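Local coordinates for protein beta-1,3-glucanosyltransferase (Rhizomucor miehei CAU432, PDB 4WTP) that is a fungal carbohydrate-active enzyme related to glycosyl hydrolase family 17, built as a single-chain (beta/alpha)8 barrel, at residues 38-43 with 64-69; 73-78 with 106-111; 144-149 with 174-179; 183-188 with 201-206. All blocks are in the same frame, centred on the assembly; numbering follows the deposited sequence.

Contact 1. Residues 38-43 with 64-69; sequences YGINYG and PYTNRV
Arg68 lays its guanidinium over one face of the Tyr38 ring. The two planes are 16° apart, and Arg68 CZ sits 4.1 Å from the centroid of the Tyr38 ring, a cation-pi stack. The bend at chi3 (-73°) turns the group back over the ring, with CD also over that face. From there Arg68 NH2 donates to Tyr38 O (2.8 Å). The oxygen lies close to the guanidinium plane. Tyr38 O also accepts from a water, which in turn accepts from Asn67 N, so two donors hold this carbonyl. Arg68 NE forms a salt bridge with Asp126, and Tyr38 OH is hydrogen-bonded to Tyr95.

The segments belong to neighbouring parallel strands of the barrel, 39-41 and 68-71, joined through helix 52-62 as a beta-alpha-beta unit. Ile40 N donates to Arg68 O (3.0 Å). Gly39 CA and Val69 CA add CA-H...O contacts to Arg68 O and Ile40 O. Thr66 OG1 bonds with Phe37 O and accepts a weak bond from Arg68 N. Thr66 CG2 packs against Ile40 CD1. On the face shared by Ile40 and Val69, helix 52-62 packs through Leu62. Tyr42 OH is hydrogen-bonded to Asp58 of that helix.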
loop_
_atom_site.group_PDB
_atom_site.type_symbol
_atom_site.label_atom_id
_atom_site.label_comp_id
_atom_site.label_asym_id
_atom_site.label_seq_id
_atom_site.Cartn_x
_atom_site.Cartn_y
_atom_site.Cartn_z
ATOM N N TYR A 38 -1.317 6.428 -9.281
ATOM C CA TYR A 38 -2.680 6.218 -8.816
ATOM C C TYR A 38 -2.737 6.544 -7.303
ATOM O O TYR A 38 -3.650 7.233 -6.821
ATOM C CB TYR A 38 -3.118 4.773 -9.086
ATOM C CG TYR A 38 -4.427 4.431 -8.427
ATOM C CD1 TYR A 38 -5.637 4.786 -9.018
ATOM C CD2 TYR A 38 -4.460 3.735 -7.214
ATOM C CE1 TYR A 38 -6.836 4.478 -8.406
ATOM C CE2 TYR A 38 -5.662 3.426 -6.608
ATOM C CZ TYR A 38 -6.848 3.800 -7.203
ATOM O OH TYR A 38 -8.045 3.484 -6.585
ATOM N N GLY A 39 -1.765 6.041 -6.554
ATOM C CA GLY A 39 -1.626 6.409 -5.151
ATOM C C GLY A 39 -0.288 5.965 -4.630
ATOM O O GLY A 39 0.419 5.221 -5.304
ATOM N N ILE A 40 0.083 6.446 -3.445
ATOM C CA ILE A 40 1.393 6.121 -2.867
ATOM C C ILE A 40 1.231 5.710 -1.407
ATOM O O ILE A 40 0.497 6.351 -0.613
ATOM C CB ILE A 40 2.366 7.325 -2.969
ATOM C CG1 ILE A 40 2.518 7.829 -4.399
ATOM C CG2 ILE A 40 3.751 6.923 -2.527
ATOM C CD1 ILE A 40 3.298 9.123 -4.510
ATOM N N ASN A 41 1.920 4.624 -1.048
ATOM C CA ASN A 41 1.973 4.156 0.311
ATOM C C ASN A 41 2.742 5.132 1.197
ATOM O O ASN A 41 3.814 5.600 0.807
ATOM C CB ASN A 41 2.617 2.777 0.359
ATOM C CG ASN A 41 1.681 1.709 -0.186
ATOM O OD1 ASN A 41 0.561 1.526 0.311
ATOM N ND2 ASN A 41 2.105 1.033 -1.228
ATOM N N TYR A 42 2.200 5.405 2.378
ATOM C CA TYR A 42 2.765 6.389 3.284
ATOM C C TYR A 42 3.044 5.767 4.629
ATOM O O TYR A 42 2.117 5.455 5.372
ATOM C CB TYR A 42 1.804 7.592 3.389
ATOM C CG TYR A 42 2.228 8.620 4.400
ATOM C CD1 TYR A 42 3.285 9.477 4.128
ATOM C CD2 TYR A 42 1.592 8.712 5.642
ATOM C CE1 TYR A 42 3.689 10.427 5.050
ATOM C CE2 TYR A 42 1.975 9.665 6.583
ATOM C CZ TYR A 42 3.014 10.534 6.268
ATOM O OH TYR A 42 3.420 11.485 7.179
ATOM N N GLY A 43 4.326 5.606 4.948
ATOM C CA GLY A 43 4.721 4.934 6.176
ATOM C C GLY A 43 4.670 5.842 7.385
ATOM O O GLY A 43 4.877 7.036 7.272
ATOM N N PRO A 64 2.117 17.049 -6.280
ATOM C CA PRO A 64 2.405 17.159 -7.706
ATOM C C PRO A 64 2.497 15.843 -8.459
ATOM O O PRO A 64 2.511 15.874 -9.680
ATOM C CB PRO A 64 3.775 17.873 -7.747
ATOM C CG PRO A 64 3.854 18.576 -6.428
ATOM C CD PRO A 64 3.182 17.660 -5.449
ATOM N N TYR A 65 2.523 14.728 -7.725
ATOM C CA TYR A 65 2.706 13.402 -8.339
ATOM C C TYR A 65 1.495 12.496 -8.200
ATOM O O TYR A 65 1.375 11.532 -8.949
ATOM C CB TYR A 65 3.946 12.716 -7.737
ATOM C CG TYR A 65 5.189 13.605 -7.811
ATOM C CD1 TYR A 65 5.786 13.898 -9.037
ATOM C CD2 TYR A 65 5.760 14.099 -6.655
ATOM C CE1 TYR A 65 6.905 14.696 -9.108
ATOM C CE2 TYR A 65 6.878 14.929 -6.704
ATOM C CZ TYR A 65 7.451 15.194 -7.943
ATOM O OH TYR A 65 8.557 15.998 -8.059
ATOM N N THR A 66 0.596 12.782 -7.258
ATOM C CA THR A 66 -0.515 11.868 -6.995
ATOM C C THR A 66 -1.603 12.632 -6.242
ATOM O O THR A 66 -1.333 13.677 -5.634
ATOM C CB THR A 66 -0.043 10.671 -6.116
ATOM O OG1 THR A 66 -1.075 9.703 -6.092
ATOM C CG2 THR A 66 0.258 11.098 -4.673
ATOM N N ASN A 67 -2.810 12.093 -6.226
ATOM C CA ASN A 67 -3.850 12.656 -5.392
ATOM C C ASN A 67 -4.319 11.685 -4.327
ATOM O O ASN A 67 -5.370 11.914 -3.719
ATOM C CB ASN A 67 -5.073 13.101 -6.217
ATOM C CG ASN A 67 -5.852 14.193 -5.525
ATOM O OD1 ASN A 67 -5.265 15.155 -5.058
ATOM N ND2 ASN A 67 -7.168 14.030 -5.432
ATOM N N ARG A 68 -3.543 10.637 -4.036
ATOM C CA ARG A 68 -4.043 9.555 -3.164
ATOM C C ARG A 68 -2.921 8.927 -2.364
ATOM O O ARG A 68 -1.832 8.681 -2.907
ATOM C CB ARG A 68 -4.717 8.497 -4.030
ATOM C CG ARG A 68 -5.258 7.319 -3.280
ATOM C CD ARG A 68 -5.937 6.344 -4.226
ATOM N NE ARG A 68 -7.231 6.828 -4.722
ATOM C CZ ARG A 68 -7.469 7.237 -5.972
ATOM N NH1 ARG A 68 -8.696 7.594 -6.325
ATOM N NH2 ARG A 68 -6.485 7.333 -6.865
ATOM N N VAL A 69 -3.169 8.675 -1.077
ATOM C CA VAL A 69 -2.196 8.017 -0.210
ATOM C C VAL A 69 -2.818 6.806 0.456
ATOM O O VAL A 69 -4.044 6.592 0.398
ATOM C CB VAL A 69 -1.585 8.960 0.860
ATOM C CG1 VAL A 69 -0.890 10.135 0.206
ATOM C CG2 VAL A 69 -2.688 9.439 1.794
HETATM O O HOH W 1 -4.079 9.960 -7.669
#

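Contact 2. Residues 73-78 with 106-111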
loop_
_atom_site.group_PDB
_atom_site.type_symbol
_atom_site.label_atom_id
_atom_site.label_comp_id
_atom_site.label_asym_id
_atom_site.label_seq_id
_atom_site.Cartn_x
_atom_site.Cartn_y
_atom_site.Cartn_z
ATOM N N ALA A 73 -2.257 1.308 9.227
ATOM C CA ALA A 73 -2.907 0.938 10.483
ATOM C C ALA A 73 -3.936 2.004 10.843
ATOM O O ALA A 73 -3.797 3.151 10.444
ATOM C CB ALA A 73 -1.895 0.766 11.621
ATOM N N LEU A 74 -4.968 1.614 11.597
ATOM C CA LEU A 74 -5.961 2.589 12.048
ATOM C C LEU A 74 -5.537 3.215 13.362
ATOM O O LEU A 74 -5.474 4.438 13.431
ATOM C CB LEU A 74 -7.339 1.948 12.214
ATOM C CG LEU A 74 -7.964 1.341 10.956
ATOM C CD1 LEU A 74 -9.294 0.698 11.326
ATOM C CD2 LEU A 74 -8.154 2.343 9.830
ATOM N N SER A 75 -5.242 2.379 14.367
ATOM C CA SER A 75 -5.015 2.886 15.724
ATOM C C SER A 75 -3.605 3.437 15.957
ATOM O O SER A 75 -3.429 4.410 16.678
ATOM C CB SER A 75 -5.382 1.813 16.742
ATOM O OG SER A 75 -4.718 0.578 16.508
ATOM N N VAL A 76 -2.605 2.793 15.374
ATOM C CA VAL A 76 -1.218 3.217 15.545
ATOM C C VAL A 76 -1.006 4.698 15.198
ATOM O O VAL A 76 -1.256 5.120 14.069
ATOM C CB VAL A 76 -0.277 2.358 14.680
ATOM C CG1 VAL A 76 1.136 2.895 14.769
ATOM C CG2 VAL A 76 -0.308 0.890 15.099
ATOM N N CYS A 77 -0.564 5.485 16.177
ATOM C CA CYS A 77 -0.317 6.932 16.007
ATOM C C CYS A 77 -1.554 7.785 15.716
ATOM O O CYS A 77 -1.442 8.937 15.279
ATOM C CB CYS A 77 0.768 7.231 14.929
ATOM S SG CYS A 77 2.566 7.252 15.277
ATOM N N ASN A 78 -2.736 7.192 15.923
ATOM C CA ASN A 78 -4.004 7.821 15.470
ATOM C C ASN A 78 -3.918 8.276 14.003
ATOM O O ASN A 78 -4.470 9.305 13.616
ATOM C CB ASN A 78 -4.373 9.004 16.382
ATOM C CG ASN A 78 -5.832 9.407 16.259
ATOM O OD1 ASN A 78 -6.690 8.569 16.018
ATOM N ND2 ASN A 78 -6.117 10.690 16.448
ATOM N N PHE A 106 -7.385 -7.870 16.212
ATOM C CA PHE A 106 -8.664 -8.008 15.468
ATOM C C PHE A 106 -9.743 -7.145 16.108
ATOM O O PHE A 106 -10.332 -6.294 15.460
ATOM C CB PHE A 106 -9.111 -9.464 15.389
ATOM C CG PHE A 106 -8.232 -10.319 14.517
ATOM C CD1 PHE A 106 -8.456 -10.368 13.158
ATOM C CD2 PHE A 106 -7.176 -11.061 15.054
ATOM C CE1 PHE A 106 -7.659 -11.153 12.345
ATOM C CE2 PHE A 106 -6.372 -11.843 14.242
ATOM C CZ PHE A 106 -6.614 -11.885 12.882
ATOM N N ASP A 107 -10.001 -7.346 17.396
ATOM C CA ASP A 107 -11.014 -6.544 18.066
ATOM C C ASP A 107 -10.584 -5.101 18.194
ATOM O O ASP A 107 -11.409 -4.193 18.066
ATOM C CB ASP A 107 -11.312 -7.076 19.467
ATOM C CG ASP A 107 -12.243 -8.283 19.461
ATOM O OD1 ASP A 107 -12.965 -8.485 18.463
ATOM O OD2 ASP A 107 -12.258 -9.026 20.469
ATOM N N ASN A 108 -9.296 -4.868 18.416
ATOM C CA ASN A 108 -8.825 -3.521 18.635
ATOM C C ASN A 108 -8.884 -2.648 17.373
ATOM O O ASN A 108 -9.267 -1.483 17.425
ATOM C CB ASN A 108 -7.427 -3.510 19.239
ATOM C CG ASN A 108 -7.039 -2.139 19.748
ATOM O OD1 ASN A 108 -7.553 -1.665 20.766
ATOM N ND2 ASN A 108 -6.158 -1.476 19.024
ATOM N N GLU A 109 -8.500 -3.217 16.235
ATOM C CA GLU A 109 -8.602 -2.471 14.955
ATOM C C GLU A 109 -10.074 -2.312 14.572
ATOM O O GLU A 109 -10.438 -1.268 14.009
ATOM C CB GLU A 109 -7.796 -3.119 13.813
ATOM C CG GLU A 109 -6.289 -2.936 13.942
ATOM C CD GLU A 109 -5.840 -1.526 13.565
ATOM O OE1 GLU A 109 -5.451 -1.260 12.398
ATOM O OE2 GLU A 109 -5.883 -0.645 14.447
ATOM N N MET A 110 -10.900 -3.319 14.857
ATOM C CA MET A 110 -12.335 -3.182 14.600
ATOM C C MET A 110 -12.971 -2.032 15.388
ATOM O O MET A 110 -13.791 -1.248 14.866
ATOM C CB MET A 110 -13.035 -4.484 14.900
ATOM C CG MET A 110 -14.530 -4.471 14.696
ATOM S SD MET A 110 -15.354 -6.074 14.859
ATOM C CE MET A 110 -15.842 -6.088 16.588
ATOM N N ASN A 111 -12.603 -1.934 16.663
ATOM C CA ASN A 111 -13.049 -0.808 17.490
ATOM C C ASN A 111 -12.513 0.523 16.985
ATOM O O ASN A 111 -13.222 1.550 17.006
ATOM C CB ASN A 111 -12.639 -1.020 18.957
ATOM C CG ASN A 111 -13.339 -2.204 19.590
ATOM O OD1 ASN A 111 -14.497 -2.498 19.279
ATOM N ND2 ASN A 111 -12.640 -2.892 20.495
#
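This is a polar contact in which a buried glutamate on a helix grips a loop backbone. Glu109 lies on helix 104-119. Residues 73-78 form the loop between strand 68-71 and helix 79-90. The Glu109 carboxylate meets the loop with both oxygens. Glu109 OE1 accepts from Leu74 N at 3.0 Å, with a nearly straight N-H...O angle of 174°. Glu109 OE2 accepts from the next amide, Ser75 N, at 3.1 Å. Each Glu109 oxygen uses its syn lone pair for its amide, so two successive N-H groups are held by one carboxylate.

Ser75 OG donates a third bond, to Glu109 OE2 at 2.7 Å. It comes from the anti side, 31° out of the carboxylate plane. Ser75 OG sits between the backbone N and the carbonyl carbon of its own residue, close to the same oxygen that the amide reaches. The Glu109 side chain is bent at chi2 (-76°), which swings the carboxylate across to the loop. Glu109 OE1 has a further donor, Trp99 N. With these four bonds the buried carboxylate is well satisfied, and they would be expected to favour its charged form.

Leu74 carbons make van der Waals contacts with Glu109 oxygens. Leu74 CB is 3.7 Å from Glu109 OE2, and Leu74 CD1 is 3.5 Å from Glu109 O. The same leucine packs on Ala112, Leu113 and Ile116 of the helix. Further along the loop, Cys77 is tied to Cys49 by a disulfide. Linking the loop after one strand to the helix that follows the next strand is a join between consecutive beta-alpha units of a (beta/alpha)8 barrel.

Contact 3. Residues 144-149 with 174-179; sequences SLANYI and EVVVKE
Ala146 packs against the turn of backbone at Val175 and Val176. Ala146 CB is 3.3 Å from Val175 O, and the CA atoms of Ala146 and Val176 are only 4.6 Å apart. The small methyl lets the two helices come this close. No hydrogen bond crosses between the segments, so the join is made by packing alone.

On the buried side Val176 reaches out with both methyls. Val176 CG1 meets Ile149 CD1 at 3.8 Å, the two side chains crossing at about a right angle. Val176 CG2 meets Leu145 CD2 at 4.1 Å. A chi1 of 171° puts CG1 opposite the backbone N and CG2 opposite the carbonyl carbon, and so spreads the fork between Leu145 and Ile149. Ile149 also touches Val130 of strand 125-132, which ties this side to the barrel wall. Glu179 belongs to the tight part too. Glu179 CG lies 3.5 Å from Ala146 O, and Glu179 CB is 3.9 Å from Ile149 CG2, so the aliphatic part of the glutamate does the packing.

Helix 142-156 is one of the outer helices of the (beta/alpha)8 barrel. The short helix 174-177 precedes strand 182-186 and lies against it on the outside of the barrel.

The other side is looser. Val175, partly exposed, gives the contact little beyond its carbonyl, while its side chain touches Pro142 and Gln143. Lys178 and Glu174 take no part in the join. Both are exposed, and they form a salt bridge with each other, Lys178 NZ to Glu174 OE2, its hydrogen bond weak.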
loop_
_atom_site.group_PDB
_atom_site.type_symbol
_atom_site.label_atom_id
_atom_site.label_comp_id
_atom_site.label_asym_id
_atom_site.label_seq_id
_atom_site.Cartn_x
_atom_site.Cartn_y
_atom_site.Cartn_z
ATOM N N SER A 144 -11.277 -17.831 9.449
ATOM C CA SER A 144 -11.309 -16.750 10.461
ATOM C C SER A 144 -11.081 -15.367 9.855
ATOM O O SER A 144 -11.758 -14.410 10.207
ATOM C CB SER A 144 -10.298 -17.023 11.571
ATOM O OG SER A 144 -10.619 -18.230 12.267
ATOM N N LEU A 145 -10.157 -15.269 8.904
ATOM C CA LEU A 145 -9.975 -14.023 8.204
ATOM C C LEU A 145 -11.212 -13.651 7.390
ATOM O O LEU A 145 -11.685 -12.512 7.442
ATOM C CB LEU A 145 -8.722 -14.076 7.327
ATOM C CG LEU A 145 -8.481 -12.792 6.539
ATOM C CD1 LEU A 145 -8.282 -11.593 7.464
ATOM C CD2 LEU A 145 -7.256 -13.003 5.664
ATOM N N ALA A 146 -11.770 -14.639 6.694
ATOM C CA ALA A 146 -12.983 -14.398 5.915
ATOM C C ALA A 146 -14.138 -13.895 6.788
ATOM O O ALA A 146 -14.831 -12.915 6.443
ATOM C CB ALA A 146 -13.405 -15.656 5.183
ATOM N N ASN A 147 -14.336 -14.547 7.939
ATOM C CA ASN A 147 -15.363 -14.102 8.882
ATOM C C ASN A 147 -15.138 -12.667 9.377
ATOM O O ASN A 147 -16.096 -11.884 9.511
ATOM C CB ASN A 147 -15.413 -15.071 10.051
ATOM C CG ASN A 147 -15.941 -16.438 9.639
ATOM O OD1 ASN A 147 -16.506 -16.602 8.548
ATOM N ND2 ASN A 147 -15.739 -17.427 10.495
ATOM N N TYR A 148 -13.882 -12.315 9.651
ATOM C CA TYR A 148 -13.568 -10.988 10.132
ATOM C C TYR A 148 -13.862 -9.958 9.023
ATOM O O TYR A 148 -14.454 -8.892 9.289
ATOM C CB TYR A 148 -12.097 -10.942 10.531
ATOM C CG TYR A 148 -11.643 -9.639 11.125
ATOM C CD1 TYR A 148 -12.000 -9.286 12.415
ATOM C CD2 TYR A 148 -10.850 -8.760 10.401
ATOM C CE1 TYR A 148 -11.552 -8.101 12.986
ATOM C CE2 TYR A 148 -10.424 -7.564 10.949
ATOM C CZ TYR A 148 -10.764 -7.248 12.246
ATOM O OH TYR A 148 -10.314 -6.072 12.768
ATOM N N ILE A 149 -13.475 -10.281 7.789
ATOM C CA ILE A 149 -13.767 -9.403 6.657
ATOM C C ILE A 149 -15.263 -9.170 6.517
ATOM O O ILE A 149 -15.717 -8.035 6.296
ATOM C CB ILE A 149 -13.163 -9.951 5.335
ATOM C CG1 ILE A 149 -11.639 -9.976 5.441
ATOM C CG2 ILE A 149 -13.676 -9.142 4.137
ATOM C CD1 ILE A 149 -10.947 -10.850 4.408
ATOM N N GLU A 174 -10.084 -19.190 -1.694
ATOM C CA GLU A 174 -11.423 -18.924 -2.128
ATOM C C GLU A 174 -12.316 -18.400 -1.011
ATOM O O GLU A 174 -13.118 -17.506 -1.241
ATOM C CB GLU A 174 -12.012 -20.199 -2.752
ATOM C CG GLU A 174 -13.347 -19.978 -3.406
ATOM C CD GLU A 174 -13.895 -21.225 -4.075
ATOM O OE1 GLU A 174 -13.309 -22.325 -3.948
ATOM O OE2 GLU A 174 -14.951 -21.087 -4.718
ATOM N N VAL A 175 -12.195 -18.964 0.192
ATOM C CA VAL A 175 -13.086 -18.562 1.281
ATOM C C VAL A 175 -12.901 -17.094 1.640
ATOM O O VAL A 175 -13.850 -16.424 2.045
ATOM C CB VAL A 175 -12.944 -19.440 2.534
ATOM C CG1 VAL A 175 -13.538 -20.815 2.276
ATOM C CG2 VAL A 175 -11.497 -19.534 3.011
ATOM N N VAL A 176 -11.671 -16.592 1.504
ATOM C CA VAL A 176 -11.388 -15.172 1.724
ATOM C C VAL A 176 -11.892 -14.313 0.565
ATOM O O VAL A 176 -12.598 -13.317 0.763
ATOM C CB VAL A 176 -9.878 -14.935 1.969
ATOM C CG1 VAL A 176 -9.539 -13.451 1.970
ATOM C CG2 VAL A 176 -9.450 -15.563 3.296
ATOM N N VAL A 177 -11.554 -14.737 -0.647
ATOM C CA VAL A 177 -11.870 -13.919 -1.823
ATOM C C VAL A 177 -13.396 -13.737 -1.977
ATOM O O VAL A 177 -13.865 -12.664 -2.345
ATOM C CB VAL A 177 -11.248 -14.526 -3.090
ATOM C CG1 VAL A 177 -11.676 -13.739 -4.316
ATOM C CG2 VAL A 177 -9.718 -14.487 -3.000
ATOM N N LYS A 178 -14.155 -14.771 -1.586
ATOM C CA LYS A 178 -15.626 -14.640 -1.599
ATOM C C LYS A 178 -16.164 -13.445 -0.791
ATOM O O LYS A 178 -17.216 -12.891 -1.128
ATOM C CB LYS A 178 -16.259 -15.941 -1.088
ATOM C CG LYS A 178 -16.192 -17.081 -2.079
ATOM C CD LYS A 178 -16.962 -18.313 -1.618
ATOM C CE LYS A 178 -16.968 -19.363 -2.714
ATOM N NZ LYS A 178 -17.165 -18.741 -4.055
ATOM N N GLU A 179 -15.452 -13.049 0.266
ATOM C CA GLU A 179 -15.933 -11.979 1.125
ATOM C C GLU A 179 -15.487 -10.592 0.660
ATOM O O GLU A 179 -15.978 -9.602 1.188
ATOM C CB GLU A 179 -15.508 -12.213 2.579
ATOM C CG GLU A 179 -16.010 -13.525 3.188
ATOM C CD GLU A 179 -17.516 -13.733 3.027
ATOM O OE1 GLU A 179 -18.271 -12.752 3.167
ATOM O OE2 GLU A 179 -17.956 -14.876 2.753
#

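Contact 4. Residues 183-188 with 201-206; sequences LMMNAF and DTLMSH
Met185 extends from its strand and hooks its tip onto helix 196-212. Chi1 (-174°) and chi2 (-179°) are both extended, so the chain runs straight to the helix. The bend comes at chi3 (70°) and turns CE toward Leu203. Met185 CE then lies 3.7 Å from Leu203 CD1 and 3.6 Å from Leu203 O. The sulfur stays nearer the next turn: Met185 SD is 3.5 Å from His206 C and 3.8 Å from His206 CB. One thioether thus spans two positions a turn apart on the helix.

Leu203 has CG opposite its backbone N, which carries the isobutyl end across to the strand. Leu203 CD1 closes a triangle with Met185 CE and Ala187 CB, and lies 3.8 Å from Ala187 CB. Leu203 also touches Tyr246 and Val250 of helix 240-256.

Strand 182-186, helix 196-212 and strand 219-223 form a right-handed beta-alpha-beta unit of the (beta/alpha)8 barrel. Met185 and Ala187 point to the helix layer. Asn186, between them, points away from the helix and is hydrogen-bonded to Ser132, Glu133 and Ser222.

His206 brings its CB toward the strand. Its ring has Ala187 CB near its plane, at the edge, with His206 CD2 4.4 Å from Ala187 CB. One ring face lies over Thr202 O, a turn earlier in the helix, and the ring stacks with Tyr169. His206 NE2 is hydrogen-bonded to Glu192 OE1, which fixes the far end of the imidazole.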
loop_
_atom_site.group_PDB
_atom_site.type_symbol
_atom_site.label_atom_id
_atom_site.label_comp_id
_atom_site.label_asym_id
_atom_site.label_seq_id
_atom_site.Cartn_x
_atom_site.Cartn_y
_atom_site.Cartn_z
ATOM N N LEU A 183 -9.307 -7.446 -4.615
ATOM C CA LEU A 183 -8.077 -8.014 -4.075
ATOM C C LEU A 183 -6.959 -7.012 -4.243
ATOM O O LEU A 183 -6.953 -6.249 -5.218
ATOM C CB LEU A 183 -7.713 -9.271 -4.853
ATOM C CG LEU A 183 -8.594 -10.521 -4.773
ATOM C CD1 LEU A 183 -9.933 -10.317 -5.453
ATOM C CD2 LEU A 183 -7.876 -11.720 -5.346
ATOM N N MET A 184 -5.990 -7.029 -3.326
ATOM C CA MET A 184 -4.796 -6.207 -3.527
ATOM C C MET A 184 -3.541 -7.041 -3.307
ATOM O O MET A 184 -3.361 -7.687 -2.266
ATOM C CB MET A 184 -4.759 -5.005 -2.584
ATOM C CG MET A 184 -5.973 -4.092 -2.645
ATOM S SD MET A 184 -5.725 -2.401 -1.887
ATOM C CE MET A 184 -4.983 -1.542 -3.308
ATOM N N MET A 185 -2.670 -7.026 -4.286
ATOM C CA MET A 185 -1.414 -7.763 -4.231
ATOM C C MET A 185 -0.233 -6.975 -3.693
ATOM O O MET A 185 0.018 -5.885 -4.093
ATOM C CB MET A 185 -1.068 -8.211 -5.642
ATOM C CG MET A 185 0.172 -9.128 -5.736
ATOM S SD MET A 185 0.680 -9.702 -7.452
ATOM C CE MET A 185 1.313 -8.148 -8.223
ATOM N N ASN A 186 0.507 -7.615 -2.800
ATOM C CA ASN A 186 1.835 -7.093 -2.417
ATOM C C ASN A 186 2.829 -7.986 -3.112
ATOM O O ASN A 186 2.764 -9.220 -2.953
ATOM C CB ASN A 186 2.089 -7.265 -0.921
ATOM C CG ASN A 186 1.146 -6.482 -0.032
ATOM O OD1 ASN A 186 0.526 -5.510 -0.423
ATOM N ND2 ASN A 186 1.103 -6.886 1.224
ATOM N N ALA A 187 3.765 -7.417 -3.860
ATOM C CA ALA A 187 4.783 -8.249 -4.513
ATOM C C ALA A 187 6.036 -7.436 -4.695
ATOM O O ALA A 187 5.978 -6.319 -5.230
ATOM C CB ALA A 187 4.281 -8.751 -5.869
ATOM N N PHE A 188 7.176 -8.014 -4.339
ATOM C CA PHE A 188 8.466 -7.382 -4.537
ATOM C C PHE A 188 9.434 -8.337 -5.198
ATOM O O PHE A 188 10.113 -9.119 -4.501
ATOM C CB PHE A 188 9.063 -6.965 -3.198
ATOM C CG PHE A 188 8.319 -5.835 -2.523
ATOM C CD1 PHE A 188 7.194 -6.112 -1.727
ATOM C CD2 PHE A 188 8.761 -4.504 -2.649
ATOM C CE1 PHE A 188 6.505 -5.083 -1.096
ATOM C CE2 PHE A 188 8.078 -3.471 -1.999
ATOM C CZ PHE A 188 6.952 -3.769 -1.237
ATOM N N ASP A 201 8.309 -7.233 -15.301
ATOM C CA ASP A 201 7.624 -8.304 -16.017
ATOM C C ASP A 201 7.186 -9.395 -15.009
ATOM O O ASP A 201 6.054 -9.919 -15.112
ATOM C CB ASP A 201 8.521 -8.853 -17.118
ATOM C CG ASP A 201 8.778 -7.830 -18.243
ATOM O OD1 ASP A 201 7.958 -6.896 -18.465
ATOM O OD2 ASP A 201 9.828 -7.945 -18.901
ATOM N N THR A 202 8.047 -9.752 -14.043
ATOM C CA THR A 202 7.721 -10.737 -12.997
ATOM C C THR A 202 6.555 -10.217 -12.162
ATOM O O THR A 202 5.687 -10.997 -11.779
ATOM C CB THR A 202 8.934 -10.960 -12.079
ATOM O OG1 THR A 202 9.980 -11.565 -12.838
ATOM C CG2 THR A 202 8.617 -11.861 -10.883
ATOM N N LEU A 203 6.528 -8.912 -11.849
ATOM C CA LEU A 203 5.413 -8.331 -11.110
ATOM C C LEU A 203 4.107 -8.635 -11.853
ATOM O O LEU A 203 3.123 -9.018 -11.254
ATOM C CB LEU A 203 5.599 -6.817 -11.011
ATOM C CG LEU A 203 4.435 -6.101 -10.319
ATOM C CD1 LEU A 203 4.496 -6.385 -8.825
ATOM C CD2 LEU A 203 4.518 -4.605 -10.545
ATOM N N MET A 204 4.107 -8.471 -13.170
ATOM C CA MET A 204 2.906 -8.699 -13.957
ATOM C C MET A 204 2.489 -10.172 -13.987
ATOM O O MET A 204 1.287 -10.482 -13.961
ATOM C CB MET A 204 3.075 -8.132 -15.376
ATOM C CG MET A 204 2.972 -6.609 -15.470
ATOM S SD MET A 204 1.371 -5.917 -14.981
ATOM C CE MET A 204 0.258 -7.266 -15.344
ATOM N N SER A 205 3.465 -11.066 -14.046
ATOM C CA SER A 205 3.173 -12.499 -13.959
ATOM C C SER A 205 2.503 -12.842 -12.634
ATOM O O SER A 205 1.540 -13.619 -12.579
ATOM C CB SER A 205 4.438 -13.321 -14.148
ATOM O OG SER A 205 4.770 -13.348 -15.515
ATOM N N HIS A 206 3.000 -12.259 -11.552
ATOM C CA HIS A 206 2.410 -12.483 -10.232
ATOM C C HIS A 206 1.010 -11.893 -10.181
ATOM O O HIS A 206 0.087 -12.544 -9.649
ATOM C CB HIS A 206 3.289 -11.896 -9.132
ATOM C CG HIS A 206 4.598 -12.594 -8.958
ATOM N ND1 HIS A 206 4.874 -13.791 -9.515
ATOM C CD2 HIS A 206 5.709 -12.236 -8.223
ATOM C CE1 HIS A 206 6.120 -14.171 -9.154
ATOM N NE2 HIS A 206 6.632 -13.212 -8.376
#

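The four contacts follow one another along the chain in order, each closing before the next opens. Contacts 1 and 4 both reach the eight-stranded parallel sheet, with centres 19 Å apart. Contact 1 joins two neighbouring strands, while contact 4 joins a strand to its helix. Contact 2 ties a loop to helix 104-119, and contact 3 joins two outer helices. Contacts 2 and 3 touch where Phe106 O meets Tyr148 OH, probably by a hydrogen bond. Contacts 3 and 4 meet through Val177 and Leu183. Contacts 1 and 3 lie on opposite sides of the chain's centre, as do contacts 2 and 4. The barrel is thus held strand to strand, loop to helix, helix to helix and strand to helix at separate places.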